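Local atomic coordinates of dipicolinate synthase subunit B (Bacillus halodurans, PDB entry 3LQK), a protein that probably forms, with a partner subunit, the enzyme that makes the spore compound dipicolinate, and belongs to the flavoprotein family. Residues Lys37-Val42 and Glu79-Lys84; Pro125-Ile130 and Pro177-Ala182; Arg30-Gly35 and Lys64-Glu69; Lys62-Gln65 and Pro70-Asp73. All coordinates share one frame; numbering follows the deposited sequence.

Contact 1: residues Lys37-Val42 and Glu79-Lys84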
loop_
_atom_site.group_PDB
_atom_site.type_symbol
_atom_site.label_atom_id
_atom_site.label_comp_id
_atom_site.label_asym_id
_atom_site.label_seq_id
_atom_site.Cartn_x
_atom_site.Cartn_y
_atom_site.Cartn_z
ATOM N N LYS A 37 -32.444 -3.281 18.590
ATOM C CA LYS A 37 -32.859 -4.372 17.741
ATOM C C LYS A 37 -31.610 -4.946 17.035
ATOM O O LYS A 37 -30.967 -4.257 16.252
ATOM C CB LYS A 37 -33.833 -3.850 16.694
ATOM C CG LYS A 37 -34.371 -4.979 15.808
ATOM C CD LYS A 37 -35.209 -4.493 14.549
ATOM C CE LYS A 37 -36.696 -4.261 14.818
ATOM N NZ LYS A 37 -37.372 -3.971 13.491
ATOM N N VAL A 38 -31.264 -6.188 17.371
ATOM C CA VAL A 38 -30.023 -6.781 16.939
ATOM C C VAL A 38 -30.278 -7.851 15.903
ATOM O O VAL A 38 -30.956 -8.870 16.176
ATOM C CB VAL A 38 -29.229 -7.358 18.089
ATOM C CG1 VAL A 38 -27.861 -7.818 17.604
ATOM C CG2 VAL A 38 -29.107 -6.266 19.259
ATOM N N THR A 39 -29.690 -7.626 14.726
ATOM C CA THR A 39 -29.688 -8.611 13.671
ATOM C C THR A 39 -28.366 -9.345 13.579
ATOM O O THR A 39 -27.340 -8.712 13.284
ATOM C CB THR A 39 -29.973 -7.954 12.347
ATOM O OG1 THR A 39 -31.275 -7.373 12.416
ATOM C CG2 THR A 39 -29.916 -8.997 11.162
ATOM N N PRO A 40 -28.366 -10.671 13.798
ATOM C CA PRO A 40 -27.124 -11.434 13.653
ATOM C C PRO A 40 -26.777 -11.723 12.186
ATOM O O PRO A 40 -27.678 -12.023 11.357
ATOM C CB PRO A 40 -27.397 -12.737 14.424
ATOM C CG PRO A 40 -28.783 -12.553 15.031
ATOM C CD PRO A 40 -29.475 -11.553 14.191
ATOM N N PHE A 41 -25.499 -11.589 11.880
ATOM C CA PHE A 41 -24.928 -11.948 10.581
ATOM C C PHE A 41 -23.840 -13.013 10.771
ATOM O O PHE A 41 -23.032 -12.909 11.694
ATOM C CB PHE A 41 -24.256 -10.746 9.936
ATOM C CG PHE A 41 -25.192 -9.697 9.412
ATOM C CD1 PHE A 41 -25.258 -9.435 8.071
ATOM C CD2 PHE A 41 -25.898 -8.891 10.277
ATOM C CE1 PHE A 41 -26.079 -8.430 7.577
ATOM C CE2 PHE A 41 -26.767 -7.921 9.796
ATOM C CZ PHE A 41 -26.855 -7.694 8.439
ATOM N N VAL A 42 -23.804 -14.029 9.922
ATOM C CA VAL A 42 -22.828 -15.115 10.046
ATOM C C VAL A 42 -22.230 -15.442 8.685
ATOM O O VAL A 42 -22.683 -14.935 7.675
ATOM C CB VAL A 42 -23.420 -16.383 10.688
ATOM C CG1 VAL A 42 -23.768 -16.162 12.196
ATOM C CG2 VAL A 42 -24.591 -16.931 9.873
ATOM N N GLU A 79 -27.876 -8.189 1.491
ATOM C CA GLU A 79 -27.882 -7.050 0.577
ATOM C C GLU A 79 -28.917 -5.933 0.842
ATOM O O GLU A 79 -28.614 -4.747 0.638
ATOM C CB GLU A 79 -27.982 -7.581 -0.863
ATOM C CG GLU A 79 -27.844 -6.505 -1.961
ATOM C CD GLU A 79 -29.170 -5.744 -2.237
ATOM O OE1 GLU A 79 -30.279 -6.216 -1.814
ATOM O OE2 GLU A 79 -29.066 -4.636 -2.836
ATOM N N PRO A 80 -30.138 -6.294 1.259
ATOM C CA PRO A 80 -31.155 -5.280 1.569
ATOM C C PRO A 80 -30.824 -4.360 2.710
ATOM O O PRO A 80 -31.443 -3.326 2.818
ATOM C CB PRO A 80 -32.378 -6.087 1.941
ATOM C CG PRO A 80 -32.155 -7.421 1.174
ATOM C CD PRO A 80 -30.677 -7.658 1.304
ATOM N N PHE A 81 -29.867 -4.728 3.561
ATOM C CA PHE A 81 -29.374 -3.789 4.595
ATOM C C PHE A 81 -28.678 -2.524 4.071
ATOM O O PHE A 81 -28.355 -1.649 4.866
ATOM C CB PHE A 81 -28.525 -4.503 5.623
ATOM C CG PHE A 81 -29.300 -5.485 6.390
ATOM C CD1 PHE A 81 -29.912 -5.130 7.581
ATOM C CD2 PHE A 81 -29.529 -6.761 5.880
ATOM C CE1 PHE A 81 -30.706 -6.057 8.282
ATOM C CE2 PHE A 81 -30.295 -7.697 6.576
ATOM C CZ PHE A 81 -30.863 -7.347 7.796
ATOM N N GLY A 82 -28.491 -2.429 2.747
ATOM C CA GLY A 82 -28.117 -1.184 2.086
ATOM C C GLY A 82 -29.339 -0.326 1.789
ATOM O O GLY A 82 -29.578 0.655 2.476
ATOM N N PRO A 83 -30.101 -0.693 0.749
ATOM C CA PRO A 83 -31.184 0.185 0.308
ATOM C C PRO A 83 -32.533 0.075 1.058
ATOM O O PRO A 83 -33.258 1.072 1.088
ATOM C CB PRO A 83 -31.354 -0.197 -1.170
ATOM C CG PRO A 83 -30.831 -1.572 -1.289
ATOM C CD PRO A 83 -29.686 -1.624 -0.324
ATOM N N LYS A 84 -32.857 -1.080 1.663
ATOM C CA LYS A 84 -34.211 -1.314 2.215
ATOM C C LYS A 84 -34.309 -1.218 3.710
ATOM O O LYS A 84 -35.215 -0.565 4.193
ATOM C CB LYS A 84 -34.757 -2.699 1.817
ATOM C CG LYS A 84 -36.061 -2.610 0.987
ATOM C CD LYS A 84 -36.651 -4.015 0.583
ATOM C CE LYS A 84 -37.471 -3.897 -0.788
ATOM N NZ LYS A 84 -38.018 -5.180 -1.406
#

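Contact 2: residues Pro125-Ile130 and Pro177-Ala182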
loop_
_atom_site.group_PDB
_atom_site.type_symbol
_atom_site.label_atom_id
_atom_site.label_comp_id
_atom_site.label_asym_id
_atom_site.label_seq_id
_atom_site.Cartn_x
_atom_site.Cartn_y
_atom_site.Cartn_z
ATOM N N PRO A 125 -21.818 3.779 10.817
ATOM C CA PRO A 125 -20.619 3.226 11.436
ATOM C C PRO A 125 -20.506 1.740 11.482
ATOM O O PRO A 125 -21.507 1.011 11.704
ATOM C CB PRO A 125 -20.702 3.743 12.878
ATOM C CG PRO A 125 -22.147 3.946 13.143
ATOM C CD PRO A 125 -22.636 4.532 11.791
ATOM N N VAL A 126 -19.285 1.259 11.303
ATOM C CA VAL A 126 -18.977 -0.144 11.539
ATOM C C VAL A 126 -17.995 -0.193 12.678
ATOM O O VAL A 126 -16.989 0.549 12.649
ATOM C CB VAL A 126 -18.291 -0.806 10.269
ATOM C CG1 VAL A 126 -17.835 -2.287 10.541
ATOM C CG2 VAL A 126 -19.276 -0.759 9.112
ATOM N N VAL A 127 -18.240 -1.084 13.636
ATOM C CA VAL A 127 -17.425 -1.244 14.838
ATOM C C VAL A 127 -16.878 -2.639 14.816
ATOM O O VAL A 127 -17.638 -3.587 14.704
ATOM C CB VAL A 127 -18.280 -1.069 16.078
ATOM C CG1 VAL A 127 -17.542 -1.524 17.380
ATOM C CG2 VAL A 127 -18.805 0.386 16.163
ATOM N N VAL A 128 -15.560 -2.783 14.927
ATOM C CA VAL A 128 -14.897 -4.071 14.826
ATOM C C VAL A 128 -14.160 -4.429 16.120
ATOM O O VAL A 128 -13.576 -3.572 16.772
ATOM C CB VAL A 128 -13.893 -4.125 13.595
ATOM C CG1 VAL A 128 -14.640 -3.857 12.261
ATOM C CG2 VAL A 128 -12.820 -3.183 13.713
ATOM N N GLY A 129 -14.243 -5.705 16.493
ATOM C CA GLY A 129 -13.450 -6.308 17.579
ATOM C C GLY A 129 -12.424 -7.296 17.071
ATOM O O GLY A 129 -12.747 -8.472 16.803
ATOM N N ILE A 130 -11.189 -6.860 16.891
ATOM C CA ILE A 130 -10.177 -7.723 16.330
ATOM C C ILE A 130 -9.838 -8.863 17.232
ATOM O O ILE A 130 -9.953 -8.776 18.417
ATOM C CB ILE A 130 -8.804 -7.078 16.004
ATOM C CG1 ILE A 130 -8.621 -5.780 16.684
ATOM C CG2 ILE A 130 -8.515 -7.081 14.522
ATOM C CD1 ILE A 130 -8.168 -5.974 17.973
ATOM N N PRO A 177 -20.414 -1.939 23.955
ATOM C CA PRO A 177 -21.469 -0.949 23.928
ATOM C C PRO A 177 -21.016 0.461 23.954
ATOM O O PRO A 177 -21.557 1.300 23.277
ATOM C CB PRO A 177 -22.282 -1.257 25.196
ATOM C CG PRO A 177 -22.092 -2.733 25.370
ATOM C CD PRO A 177 -20.593 -2.881 25.050
ATOM N N GLU A 178 -20.031 0.733 24.760
ATOM C CA GLU A 178 -19.426 2.049 24.797
ATOM C C GLU A 178 -18.848 2.443 23.434
ATOM O O GLU A 178 -18.979 3.595 23.027
ATOM C CB GLU A 178 -18.282 2.056 25.828
ATOM C CG GLU A 178 -18.720 1.946 27.278
ATOM C CD GLU A 178 -18.992 0.485 27.840
ATOM O OE1 GLU A 178 -18.966 -0.521 27.077
ATOM O OE2 GLU A 178 -19.290 0.388 29.096
ATOM N N THR A 179 -18.203 1.503 22.745
ATOM C CA THR A 179 -17.656 1.756 21.413
ATOM C C THR A 179 -18.769 2.072 20.441
ATOM O O THR A 179 -18.665 2.993 19.614
ATOM C CB THR A 179 -16.795 0.593 20.939
ATOM O OG1 THR A 179 -15.789 0.330 21.948
ATOM C CG2 THR A 179 -16.111 0.850 19.577
ATOM N N ILE A 180 -19.880 1.359 20.542
ATOM C CA ILE A 180 -21.037 1.673 19.663
ATOM C C ILE A 180 -21.548 3.086 19.985
ATOM O O ILE A 180 -21.807 3.875 19.069
ATOM C CB ILE A 180 -22.219 0.619 19.760
ATOM C CG1 ILE A 180 -21.712 -0.763 19.334
ATOM C CG2 ILE A 180 -23.412 1.043 18.851
ATOM C CD1 ILE A 180 -22.723 -1.891 19.224
ATOM N N GLU A 181 -21.681 3.393 21.263
ATOM C CA GLU A 181 -22.215 4.701 21.637
ATOM C C GLU A 181 -21.370 5.861 21.069
ATOM O O GLU A 181 -21.925 6.879 20.590
ATOM C CB GLU A 181 -22.284 4.836 23.129
ATOM C CG GLU A 181 -23.042 6.037 23.604
ATOM C CD GLU A 181 -22.617 6.523 25.019
ATOM O OE1 GLU A 181 -22.919 7.710 25.349
ATOM O OE2 GLU A 181 -21.982 5.744 25.802
ATOM N N ALA A 182 -20.054 5.716 21.103
ATOM C CA ALA A 182 -19.197 6.758 20.582
ATOM C C ALA A 182 -19.240 6.748 19.041
ATOM O O ALA A 182 -19.262 7.829 18.395
ATOM C CB ALA A 182 -17.769 6.655 21.115
#

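Contact 3: residues Arg30-Gly35 and Lys64-Glu69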
loop_
_atom_site.group_PDB
_atom_site.type_symbol
_atom_site.label_atom_id
_atom_site.label_comp_id
_atom_site.label_asym_id
_atom_site.label_seq_id
_atom_site.Cartn_x
_atom_site.Cartn_y
_atom_site.Cartn_z
ATOM N N ARG A 30 -26.403 -7.870 26.047
ATOM C CA ARG A 30 -26.453 -6.507 26.597
ATOM C C ARG A 30 -27.050 -5.482 25.645
ATOM O O ARG A 30 -27.751 -4.570 26.075
ATOM C CB ARG A 30 -25.070 -5.946 26.926
ATOM C CG ARG A 30 -24.610 -6.137 28.280
ATOM C CD ARG A 30 -23.126 -5.786 28.390
ATOM N NE ARG A 30 -22.901 -4.412 28.849
ATOM C CZ ARG A 30 -21.724 -3.797 28.809
ATOM N NH1 ARG A 30 -20.644 -4.410 28.278
ATOM N NH2 ARG A 30 -21.630 -2.591 29.320
ATOM N N LEU A 31 -26.708 -5.553 24.369
ATOM C CA LEU A 31 -27.287 -4.586 23.440
ATOM C C LEU A 31 -28.804 -4.727 23.421
ATOM O O LEU A 31 -29.481 -3.735 23.417
ATOM C CB LEU A 31 -26.728 -4.748 22.024
ATOM C CG LEU A 31 -25.242 -4.567 21.775
ATOM C CD1 LEU A 31 -24.950 -4.722 20.241
ATOM C CD2 LEU A 31 -24.869 -3.189 22.343
ATOM N N VAL A 32 -29.325 -5.959 23.382
ATOM C CA VAL A 32 -30.789 -6.174 23.353
ATOM C C VAL A 32 -31.388 -5.632 24.661
ATOM O O VAL A 32 -32.425 -4.987 24.673
ATOM C CB VAL A 32 -31.165 -7.712 23.151
ATOM C CG1 VAL A 32 -32.658 -7.983 23.382
ATOM C CG2 VAL A 32 -30.767 -8.195 21.790
ATOM N N GLU A 33 -30.701 -5.855 25.759
ATOM C CA GLU A 33 -31.161 -5.361 27.069
ATOM C C GLU A 33 -31.142 -3.859 27.174
ATOM O O GLU A 33 -31.964 -3.302 27.874
ATOM C CB GLU A 33 -30.260 -5.890 28.177
ATOM C CG GLU A 33 -30.396 -7.371 28.413
ATOM C CD GLU A 33 -29.313 -7.936 29.370
ATOM O OE1 GLU A 33 -28.379 -7.201 29.866
ATOM O OE2 GLU A 33 -29.413 -9.151 29.596
ATOM N N LEU A 34 -30.202 -3.209 26.488
ATOM C CA LEU A 34 -30.173 -1.758 26.356
ATOM C C LEU A 34 -31.140 -1.189 25.258
ATOM O O LEU A 34 -31.129 0.013 24.954
ATOM C CB LEU A 34 -28.746 -1.359 26.008
ATOM C CG LEU A 34 -27.685 -1.553 27.095
ATOM C CD1 LEU A 34 -26.260 -1.495 26.486
ATOM C CD2 LEU A 34 -27.845 -0.490 28.120
ATOM N N GLY A 35 -31.907 -2.067 24.616
ATOM C CA GLY A 35 -33.002 -1.677 23.753
ATOM C C GLY A 35 -32.758 -1.814 22.248
ATOM O O GLY A 35 -33.613 -1.437 21.450
ATOM N N LYS A 64 -30.472 -17.485 19.019
ATOM C CA LYS A 64 -31.947 -17.493 18.907
ATOM C C LYS A 64 -32.657 -17.196 20.227
ATOM O O LYS A 64 -33.758 -16.696 20.207
ATOM C CB LYS A 64 -32.468 -18.780 18.277
ATOM C CG LYS A 64 -32.247 -18.770 16.724
ATOM C CD LYS A 64 -32.714 -20.126 16.117
ATOM C CE LYS A 64 -33.102 -20.057 14.583
ATOM N NZ LYS A 64 -34.487 -20.730 14.327
ATOM N N GLN A 65 -31.979 -17.436 21.343
ATOM C CA GLN A 65 -32.458 -17.086 22.681
ATOM C C GLN A 65 -32.232 -15.606 23.000
ATOM O O GLN A 65 -32.885 -15.100 23.875
ATOM C CB GLN A 65 -31.716 -17.875 23.792
ATOM C CG GLN A 65 -32.191 -19.291 24.017
ATOM C CD GLN A 65 -31.201 -20.159 24.885
ATOM O OE1 GLN A 65 -30.085 -19.724 25.334
ATOM N NE2 GLN A 65 -31.604 -21.407 25.081
ATOM N N ILE A 66 -31.265 -14.963 22.351
ATOM C CA ILE A 66 -30.970 -13.555 22.568
ATOM C C ILE A 66 -31.856 -12.640 21.716
ATOM O O ILE A 66 -32.357 -11.626 22.205
ATOM C CB ILE A 66 -29.450 -13.271 22.338
ATOM C CG1 ILE A 66 -28.632 -13.960 23.454
ATOM C CG2 ILE A 66 -29.180 -11.778 22.335
ATOM C CD1 ILE A 66 -27.123 -14.170 23.138
ATOM N N THR A 67 -32.045 -12.994 20.445
ATOM C CA THR A 67 -32.767 -12.149 19.506
ATOM C C THR A 67 -33.609 -12.993 18.523
ATOM O O THR A 67 -33.216 -14.080 18.101
ATOM C CB THR A 67 -31.792 -11.221 18.733
ATOM O OG1 THR A 67 -32.534 -10.483 17.778
ATOM C CG2 THR A 67 -30.668 -12.000 18.035
ATOM N N GLU A 68 -34.776 -12.476 18.198
ATOM C CA GLU A 68 -35.700 -13.121 17.253
ATOM C C GLU A 68 -35.484 -12.605 15.817
ATOM O O GLU A 68 -36.115 -13.100 14.878
ATOM C CB GLU A 68 -37.153 -12.857 17.704
ATOM N N GLU A 69 -34.598 -11.633 15.619
ATOM C CA GLU A 69 -34.310 -11.229 14.231
ATOM C C GLU A 69 -33.705 -12.415 13.459
ATOM O O GLU A 69 -32.792 -13.064 13.963
ATOM C CB GLU A 69 -33.372 -10.010 14.223
ATOM C CG GLU A 69 -33.992 -8.762 14.833
ATOM C CD GLU A 69 -35.235 -8.288 14.069
ATOM O OE1 GLU A 69 -35.254 -8.363 12.800
ATOM O OE2 GLU A 69 -36.176 -7.826 14.754
#

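Contact 4: residues Lys62-Gln65 and Pro70-Asp73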
loop_
_atom_site.group_PDB
_atom_site.type_symbol
_atom_site.label_atom_id
_atom_site.label_comp_id
_atom_site.label_asym_id
_atom_site.label_seq_id
_atom_site.Cartn_x
_atom_site.Cartn_y
_atom_site.Cartn_z
ATOM N N LYS A 62 -28.194 -20.393 21.080
ATOM C CA LYS A 62 -27.920 -19.240 21.951
ATOM C C LYS A 62 -28.250 -17.896 21.302
ATOM O O LYS A 62 -28.932 -17.071 21.891
ATOM C CB LYS A 62 -26.471 -19.247 22.428
ATOM C CG LYS A 62 -26.089 -20.505 23.271
ATOM C CD LYS A 62 -24.950 -20.269 24.277
ATOM C CE LYS A 62 -24.839 -21.467 25.245
ATOM N NZ LYS A 62 -23.483 -21.548 25.860
ATOM N N ILE A 63 -27.866 -17.711 20.044
ATOM C CA ILE A 63 -28.279 -16.496 19.303
ATOM C C ILE A 63 -29.797 -16.366 19.290
ATOM O O ILE A 63 -30.350 -15.288 19.571
ATOM C CB ILE A 63 -27.690 -16.500 17.869
ATOM C CG1 ILE A 63 -26.163 -16.402 17.951
ATOM C CG2 ILE A 63 -28.232 -15.363 17.043
ATOM C CD1 ILE A 63 -25.486 -16.642 16.648
ATOM N N LYS A 64 -30.472 -17.485 19.019
ATOM C CA LYS A 64 -31.947 -17.493 18.907
ATOM C C LYS A 64 -32.657 -17.196 20.227
ATOM O O LYS A 64 -33.758 -16.696 20.207
ATOM C CB LYS A 64 -32.468 -18.780 18.277
ATOM C CG LYS A 64 -32.247 -18.770 16.724
ATOM C CD LYS A 64 -32.714 -20.126 16.117
ATOM C CE LYS A 64 -33.102 -20.057 14.583
ATOM N NZ LYS A 64 -34.487 -20.730 14.327
ATOM N N GLN A 65 -31.979 -17.436 21.343
ATOM C CA GLN A 65 -32.458 -17.086 22.681
ATOM C C GLN A 65 -32.232 -15.606 23.000
ATOM O O GLN A 65 -32.885 -15.100 23.875
ATOM C CB GLN A 65 -31.716 -17.875 23.792
ATOM C CG GLN A 65 -32.191 -19.291 24.017
ATOM C CD GLN A 65 -31.201 -20.159 24.885
ATOM O OE1 GLN A 65 -30.085 -19.724 25.334
ATOM N NE2 GLN A 65 -31.604 -21.407 25.081
ATOM N N PRO A 70 -34.228 -12.730 12.258
ATOM C CA PRO A 70 -33.615 -13.773 11.435
ATOM C C PRO A 70 -32.100 -13.563 11.214
ATOM O O PRO A 70 -31.638 -12.430 10.909
ATOM C CB PRO A 70 -34.370 -13.666 10.111
ATOM C CG PRO A 70 -35.670 -13.106 10.474
ATOM C CD PRO A 70 -35.399 -12.141 11.587
ATOM N N ILE A 71 -31.353 -14.657 11.390
ATOM C CA ILE A 71 -29.922 -14.701 11.187
ATOM C C ILE A 71 -29.617 -14.496 9.696
ATOM O O ILE A 71 -30.174 -15.166 8.840
ATOM C CB ILE A 71 -29.396 -16.060 11.657
ATOM C CG1 ILE A 71 -29.632 -16.155 13.180
ATOM C CG2 ILE A 71 -27.876 -16.243 11.271
ATOM C CD1 ILE A 71 -29.179 -17.416 13.841
ATOM N N VAL A 72 -28.793 -13.511 9.379
ATOM C CA VAL A 72 -28.449 -13.246 8.000
ATOM C C VAL A 72 -27.228 -14.100 7.673
ATOM O O VAL A 72 -26.105 -13.818 8.124
ATOM C CB VAL A 72 -28.164 -11.768 7.767
ATOM C CG1 VAL A 72 -27.784 -11.551 6.340
ATOM C CG2 VAL A 72 -29.361 -10.889 8.156
ATOM N N ASP A 73 -27.459 -15.146 6.891
ATOM C CA ASP A 73 -26.458 -16.122 6.578
ATOM C C ASP A 73 -26.218 -16.332 5.086
ATOM O O ASP A 73 -25.654 -17.328 4.715
ATOM C CB ASP A 73 -26.816 -17.444 7.220
ATOM C CG ASP A 73 -28.111 -18.055 6.681
ATOM O OD1 ASP A 73 -28.875 -17.381 5.949
ATOM O OD2 ASP A 73 -28.351 -19.239 7.033
#

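Contact 1: residues Lys37-Val42 and Glu79-Lys84
The rings of Phe41 and Phe81 form a T-shaped (edge-to-face) pair. Phe41 CZ stands over the centre of one face of Phe81, about 3.7 Å above its plane, so the edge of Phe41 points at that face. The centroids lie 5.0 Å apart and the planes are inclined at 64°, short of a perfect T. At the far end of the Phe81 ring, Thr39 adds its methyl group, with CG2 at 3.9 Å from Phe81 CZ in an oblique approach. From the 3-10 turn 79-81, Phe81 thus meets two alternate residues, Thr39 and Phe41, of strand 37-41, and the side chains advance from opposite directions.

The rotation of Thr39 sorts its two branches: CG2, trans to the backbone N, meets the ring, while OG1, beside the backbone N (chi1 -62°), is hydrogen-bonded to NE2 of His9 on the adjoining strand 9-13. His9 also touches Phe81, and Val72 packs on Thr39, Phe41 and Phe81, extending the apolar cluster beside strand 37-41, which pairs in parallel with strand 9-13.

No hydrogen bond crosses between the segments, and all three touching residues are buried. The loop ahead of strand 89-95 is therefore joined to the strand here by aromatic and methyl packing, with the one hydroxyl involved satisfied by the histidine.

Contact 2: residues Pro125-Ile130 and Pro177-Ala182
Val127, on strand 126-132, packs against Thr179 and Ile180 of helix 176-184, a helix-on-sheet contact within the alpha/beta fold of this flavoprotein-family chain. The nearest CA atoms across the segments are those of Val127 and Ile180, 6.7 Å apart, and the three touching residues are buried.

The apolar contacts divide between the two methyl groups of the valine. CG1 of Val127 meets the threonine methyl, 3.5 Å from Thr179 CG2, in a close approach for two methyl carbons. CG2 of Val127 faces the helix backbone at Ile180, 4.3 Å from Ile180 CA, and lies at a looser 4.5 Å from Ile180 CG1. The isoleucine side chain leaves the helix past the valine instead of straight at it, and makes further contacts with Val91 of the neighbouring strand and Leu31 of helix 25-33. Ile155 and Cys89, on the strands flanking 126-132, also pack on Val127, so the valine packs on both its own sheet and the helix.

No hydrogen bond links the two segments; the backbone bonds stay within the sheet and within the helix. Those to Met90 and Ile92 tie Val127 into the sheet, while Glu181 N bonds back to Pro177 O in the regular helical pattern. Thr179 serves both environments: chi1 of -54° sets OG1 beside the backbone N and leaves CG2 anti to it, facing the valine, whereas OG1 is hydrogen-bonded back to the carbonyl O of Ala175, just ahead of the helix.

Contact 3: residues Arg30-Gly35 and Lys64-Glu69
Val32 lays both its methyl groups against the end of helix 58-66, straddling the carbonyl of Ile66: CG1 and CG2 of Val32 are each 3.8 Å from Ile66 O. CG2 also meets the isoleucine branch methyl, 4.0 Å from Ile66 CG2, the two side chains crossing at a slant. A looser touch, Val32 CG2 to Thr67 CB at 4.4 Å, carries the contact past the last helical turn. Ile66 also packs on Leu25, Met28 and Glu29 of helix 25-33.

Thr67, the first residue to leave helical geometry, adds only a small area and forms the turn that follows the helix. Its OG1 accepts from Glu69 N at 3.2 Å in a fairly straight bond (161°), forming an ST turn, and is also hydrogen-bonded to Val38 O of strand 37-41, so the hydroxyl links turn and strand.

No hydrogen bond joins the two segments, and the touching residues are partly exposed. After helix 25-33, Gly35 is the first residue to leave helical geometry, in a Schellman motif, its positive phi (105°) accompanied by a Gly35 N to Val32 O bond of 3.0 Å. The arrangement is a surface packing of two helix C-termini, helices that precede and follow strand 37-41 in an alpha/beta fold.

Contact 4: residues Lys62-Gln65 and Pro70-Asp73
Ile71 folds back onto Ile63 of the helix it follows, where the chain leaving helix 58-66 turns back along strand 37-41 of the alpha/beta fold. The tighter part of the contact is the isoleucine pair. The end methyl of Ile71 meets the branch methyl of Ile63, with Ile71 CD1 at 3.9 Å from Ile63 CG2, and Ile71 CG1 follows at 4.2 Å from that same methyl. The two side chains cross at about a right angle, and the outer end of Ile71 makes the contact. Its extended form accounts for this: chi2 of 180° carries CD1 straight outward from the loop to the helix.

On the inner side, Pro40 of the strand packs on both isoleucines, and Leu14 and Leu25 add to the surroundings of the buried Ile63. Backbone bonds between Val72 and both Pro40 and Val42 hold the loop alongside the strand.

The solvent side is looser. Lys64 is exposed and lends only the aliphatic base of its chain to the contact, while its ammonium group lies farther out along the chain. No hydrogen bond or salt bridge spans the segments, and Asp73 turns instead to Lys77 NZ and Val46 N. The outermost touch is correspondingly slack, Lys64 CG standing 4.4 Å from Ile71 CD1.

Contacts 1, 3 and 4 gather around strand 37-41. Contact 3 joins contact 1 through Val38 O and Thr67 OG1, 2.8 Å apart in a probable hydrogen bond. Contact 4 joins it through Pro40 O and Val72 N at 2.7 Å and Val42 N and Val72 O at 2.9 Å. Contacts 3 and 4 share Lys64 and Gln65 on helix 58-66, their centres about 10 Å apart. Contact 2 uses strand 126-132 of the same sheet, with strands 9-13 and 89-95 between it and strand 37-41; its centre is about 16 Å from that of contact 1, without touching it. Helix 25-33 bridges to contact 2: Leu31 CD1 of contact 3 packs 3.7 Å from Ile180 CD1.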